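Local atomic coordinates of cytochrome P450 268A2 Cyp268A2 (Mycobacterium marinum, PDB entry 6BLD), a protein that belongs to the cytochrome P450 family of haem-thiolate proteins and binds haem and (3E,5E)-6,10-dimethylundeca-3,5,9-trien-2-one. Residues A120-P123 / R124-R127; A158-L161 / P162-L166. All blocks are in the same frame, centred on the assembly; numbering follows the deposited sequence.

Contact 1: residues A120-P123 / R124-R127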
loop_
_atom_site.group_PDB
_atom_site.type_symbol
_atom_site.label_atom_id
_atom_site.label_comp_id
_atom_site.label_asym_id
_atom_site.label_seq_id
_atom_site.Cartn_x
_atom_site.Cartn_y
_atom_site.Cartn_z
ATOM N N ALA A 120 -1.334 18.048 6.600
ATOM C CA ALA A 120 -2.656 17.467 6.803
ATOM C C ALA A 120 -2.615 16.057 7.378
ATOM O O ALA A 120 -3.679 15.487 7.643
ATOM C CB ALA A 120 -3.433 17.460 5.483
ATOM N N PHE A 121 -1.431 15.483 7.585
ATOM C CA PHE A 121 -1.304 14.104 8.034
ATOM C C PHE A 121 -0.734 13.971 9.439
ATOM O O PHE A 121 -0.577 12.844 9.920
ATOM C CB PHE A 121 -0.427 13.313 7.058
ATOM C CG PHE A 121 -1.049 13.113 5.712
ATOM C CD1 PHE A 121 -1.987 12.117 5.509
ATOM C CD2 PHE A 121 -0.697 13.924 4.648
ATOM C CE1 PHE A 121 -2.562 11.930 4.269
ATOM C CE2 PHE A 121 -1.263 13.739 3.405
ATOM C CZ PHE A 121 -2.201 12.742 3.215
ATOM N N THR A 122 -0.415 15.078 10.101
ATOM C CA THR A 122 0.144 15.008 11.441
ATOM C C THR A 122 -0.872 14.392 12.403
ATOM O O THR A 122 -2.081 14.434 12.151
ATOM C CB THR A 122 0.544 16.400 11.923
ATOM O OG1 THR A 122 -0.616 17.239 11.977
ATOM C CG2 THR A 122 1.567 17.016 10.976
ATOM N N PRO A 123 -0.409 13.789 13.502
ATOM C CA PRO A 123 -1.358 13.251 14.493
ATOM C C PRO A 123 -2.356 14.281 14.994
ATOM O O PRO A 123 -3.514 13.935 15.255
ATOM C CB PRO A 123 -0.437 12.752 15.615
ATOM C CG PRO A 123 0.850 12.443 14.938
ATOM C CD PRO A 123 0.988 13.457 13.835
ATOM N N ARG A 124 -1.937 15.542 15.134
ATOM C CA ARG A 124 -2.861 16.591 15.558
ATOM C C ARG A 124 -3.975 16.785 14.539
ATOM O O ARG A 124 -5.155 16.873 14.898
ATOM C CB ARG A 124 -2.104 17.903 15.778
ATOM C CG ARG A 124 -1.271 17.952 17.049
ATOM C CD ARG A 124 -0.312 19.136 17.036
ATOM N NE ARG A 124 0.678 19.032 15.966
ATOM C CZ ARG A 124 0.671 19.776 14.864
ATOM N NH1 ARG A 124 -0.277 20.686 14.682
ATOM N NH2 ARG A 124 1.611 19.612 13.944
ATOM N N GLN A 125 -3.618 16.852 13.252
ATOM C CA GLN A 125 -4.620 17.091 12.218
ATOM C C GLN A 125 -5.511 15.876 11.999
ATOM O O GLN A 125 -6.691 16.029 11.665
ATOM C CB GLN A 125 -3.939 17.499 10.912
ATOM C CG GLN A 125 -3.326 18.890 10.948
ATOM C CD GLN A 125 -4.351 19.975 11.221
ATOM O OE1 GLN A 125 -4.097 20.907 11.984
ATOM N NE2 GLN A 125 -5.517 19.860 10.594
ATOM N N VAL A 126 -4.971 14.668 12.176
ATOM C CA VAL A 126 -5.800 13.470 12.085
ATOM C C VAL A 126 -6.818 13.444 13.222
ATOM O O VAL A 126 -7.971 13.039 13.033
ATOM C CB VAL A 126 -4.915 12.209 12.075
ATOM C CG1 VAL A 126 -5.755 10.956 12.282
ATOM C CG2 VAL A 126 -4.138 12.119 10.768
ATOM N N ARG A 127 -6.413 13.894 14.413
ATOM C CA ARG A 127 -7.351 13.985 15.528
ATOM C C ARG A 127 -8.446 15.010 15.260
ATOM O O ARG A 127 -9.573 14.849 15.742
ATOM C CB ARG A 127 -6.605 14.336 16.817
ATOM C CG ARG A 127 -5.753 13.207 17.375
ATOM C CD ARG A 127 -5.463 13.407 18.856
ATOM N NE ARG A 127 -4.918 14.733 19.141
ATOM C CZ ARG A 127 -3.647 15.080 18.955
ATOM N NH1 ARG A 127 -2.776 14.197 18.480
ATOM N NH2 ARG A 127 -3.245 16.310 19.244
#
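Thr122 and Gln125 carry the capping bond of this helix start. Gln125 N donates to Thr122 OG1 at 3.3 Å, with a fairly straight N-H...O angle of 158°. The first torsion of Thr122 (chi1 62°) sets OG1 between its own backbone N and carbonyl carbon, and from there it faces the first turn. The same hydroxyl also has a weak hydrogen bond with Ala119 O. The first two main-chain bonds follow: Val126 N to Thr122 O at 2.9 Å and Arg127 N to Pro123 O at 3.0 Å.

The remaining contacts are packing. The Gln125 side chain runs alongside that of Thr122, and its CG lies 3.3 Å from Thr122 OG1. Arg124 bends at chi3 (-64°) and sets Thr122 OG1 over one face of its guanidinium, toward the rim, 3.8 Å from Arg124 NH2. Val126 CG2 sits 3.7 Å from Phe121 O. Beyond the turn, Val126 packs on His376 and Ala380 of helix 375-392, while the Phe121 side chain touches the haem.

The arrangement is a classic threonine N-cap followed by proline at the first helical position. It starts helix 123-147 beside the haem pocket of the P450 fold.

Contact 2: residues A158-L161 / P162-L166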
loop_
_atom_site.group_PDB
_atom_site.type_symbol
_atom_site.label_atom_id
_atom_site.label_comp_id
_atom_site.label_asym_id
_atom_site.label_seq_id
_atom_site.Cartn_x
_atom_site.Cartn_y
_atom_site.Cartn_z
ATOM N N ALA A 158 -15.153 -2.445 2.822
ATOM C CA ALA A 158 -13.700 -2.281 2.806
ATOM C C ALA A 158 -13.270 -1.112 1.928
ATOM O O ALA A 158 -12.320 -0.395 2.261
ATOM C CB ALA A 158 -13.033 -3.574 2.337
ATOM N N LYS A 159 -13.953 -0.901 0.805
ATOM C CA LYS A 159 -13.590 0.172 -0.109
ATOM C C LYS A 159 -14.250 1.503 0.230
ATOM O O LYS A 159 -13.844 2.532 -0.317
ATOM C CB LYS A 159 -13.948 -0.217 -1.549
ATOM C CG LYS A 159 -15.440 -0.189 -1.838
ATOM C CD LYS A 159 -15.724 0.115 -3.301
ATOM C CE LYS A 159 -17.185 0.485 -3.504
ATOM N NZ LYS A 159 -17.554 0.568 -4.944
ATOM N N GLU A 160 -15.239 1.512 1.127
ATOM C CA GLU A 160 -16.050 2.709 1.330
ATOM C C GLU A 160 -15.358 3.725 2.234
ATOM O O GLU A 160 -15.320 4.918 1.917
ATOM C CB GLU A 160 -17.415 2.326 1.902
ATOM C CG GLU A 160 -18.476 2.082 0.842
ATOM C CD GLU A 160 -18.444 3.120 -0.265
ATOM O OE1 GLU A 160 -18.561 4.327 0.035
ATOM O OE2 GLU A 160 -18.299 2.726 -1.442
ATOM N N LEU A 161 -14.818 3.279 3.367
ATOM C CA LEU A 161 -14.204 4.212 4.308
ATOM C C LEU A 161 -12.957 4.887 3.738
ATOM O O LEU A 161 -12.788 6.097 3.932
ATOM C CB LEU A 161 -13.867 3.513 5.629
ATOM C CG LEU A 161 -13.368 4.467 6.719
ATOM C CD1 LEU A 161 -14.400 5.553 6.985
ATOM C CD2 LEU A 161 -13.027 3.722 7.997
ATOM N N PRO A 162 -12.057 4.167 3.052
ATOM C CA PRO A 162 -10.895 4.862 2.469
ATOM C C PRO A 162 -11.265 5.960 1.485
ATOM O O PRO A 162 -10.678 7.047 1.543
ATOM C CB PRO A 162 -10.117 3.725 1.791
ATOM C CG PRO A 162 -10.462 2.528 2.580
ATOM C CD PRO A 162 -11.910 2.703 2.936
ATOM N N ILE A 163 -12.221 5.720 0.586
ATOM C CA ILE A 163 -12.534 6.726 -0.425
ATOM C C ILE A 163 -13.270 7.907 0.201
ATOM O O ILE A 163 -13.061 9.061 -0.192
ATOM C CB ILE A 163 -13.328 6.105 -1.591
ATOM C CG1 ILE A 163 -13.533 7.135 -2.704
ATOM C CG2 ILE A 163 -14.666 5.552 -1.123
ATOM C CD1 ILE A 163 -12.244 7.637 -3.325
ATOM N N ARG A 164 -14.126 7.645 1.191
ATOM C CA ARG A 164 -14.805 8.739 1.878
ATOM C C ARG A 164 -13.814 9.598 2.650
ATOM O O ARG A 164 -13.880 10.832 2.597
ATOM C CB ARG A 164 -15.881 8.186 2.812
ATOM C CG ARG A 164 -17.112 7.671 2.094
ATOM C CD ARG A 164 -18.325 7.706 3.003
ATOM N NE ARG A 164 -19.376 6.804 2.547
ATOM C CZ ARG A 164 -20.552 6.666 3.151
ATOM N NH1 ARG A 164 -20.824 7.373 4.239
ATOM N NH2 ARG A 164 -21.454 5.821 2.670
ATOM N N THR A 165 -12.883 8.963 3.366
ATOM C CA THR A 165 -11.862 9.711 4.089
ATOM C C THR A 165 -10.942 10.456 3.130
ATOM O O THR A 165 -10.590 11.617 3.373
ATOM C CB THR A 165 -11.051 8.767 4.978
ATOM O OG1 THR A 165 -11.940 7.948 5.747
ATOM C CG2 THR A 165 -10.154 9.558 5.914
ATOM N N LEU A 166 -10.545 9.805 2.035
ATOM C CA LEU A 166 -9.689 10.453 1.047
ATOM C C LEU A 166 -10.396 11.637 0.401
ATOM O O LEU A 166 -9.861 12.752 0.365
ATOM C CB LEU A 166 -9.259 9.435 -0.012
ATOM C CG LEU A 166 -8.285 9.861 -1.117
ATOM C CD1 LEU A 166 -8.926 10.857 -2.076
ATOM C CD2 LEU A 166 -7.006 10.429 -0.521
#
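This is a buried local contact around the start of helix 160-170, running from the end of helix 153-158 into the first turns of the next helix. Two bonds from Thr165 grip the Leu161 carbonyl. Leu161 O accepts from Thr165 N at 2.9 Å and from Thr165 OG1 at 2.7 Å. The two donors reach the oxygen from opposite faces of the carbonyl plane. With chi1 at -49°, Thr165 OG1 stands opposite its own carbonyl carbon and faces back along the helix to Leu161 O. Leu161 CD1 rests 3.6 Å from Thr165 OG1.

On another side of the helix, Arg164 N donates to Glu160 O at 3.1 Å. Their side chains form a long salt bridge, Glu160 OE1 to Arg164 NE at 3.6 Å. The carboxylate oxygen lies at the guanidinium edge, in its plane, but the two flat groups are turned 68° apart. Arg164 NH2 also has a weak, long ion pair with Glu143.

Ile163 CG2 is 3.2 Å from both Lys159 O and Glu160 O. Proline has no N-H to give to the carbonyl four residues back. Pro162 CD takes that place, 3.2 Å from Ala158 O, and this buried oxygen has no hydrogen-bonding partner in the model. Leu161 and Thr165 pack on helix 375-392, and Ile163 on helices 177-186 and 247-278. Serine and threonine hydroxyls often bond the i-4 carbonyl in helices; here the bond satisfies a buried hydroxyl within the P450 helix bundle.

Contact 1 comes first along the chain, at the start of helix 123-147. Contact 2 follows at the start of helix 160-170. Their centres are about 17 Å apart, and their nearest atoms about 7 Å, so they do not touch. Two helices connect them. Residues farther along helix 123-147 (Ile133, Asn136 and Ile140) pack on contact 2. Helix 375-392 packs against both contacts. Both lie near the haem, with the Phe121 side chain about 4 Å and that of Pro162 about 6 Å from it. Helices 123-147 and 375-392 thus tie the two helix starts into the helical packing that flanks the haem.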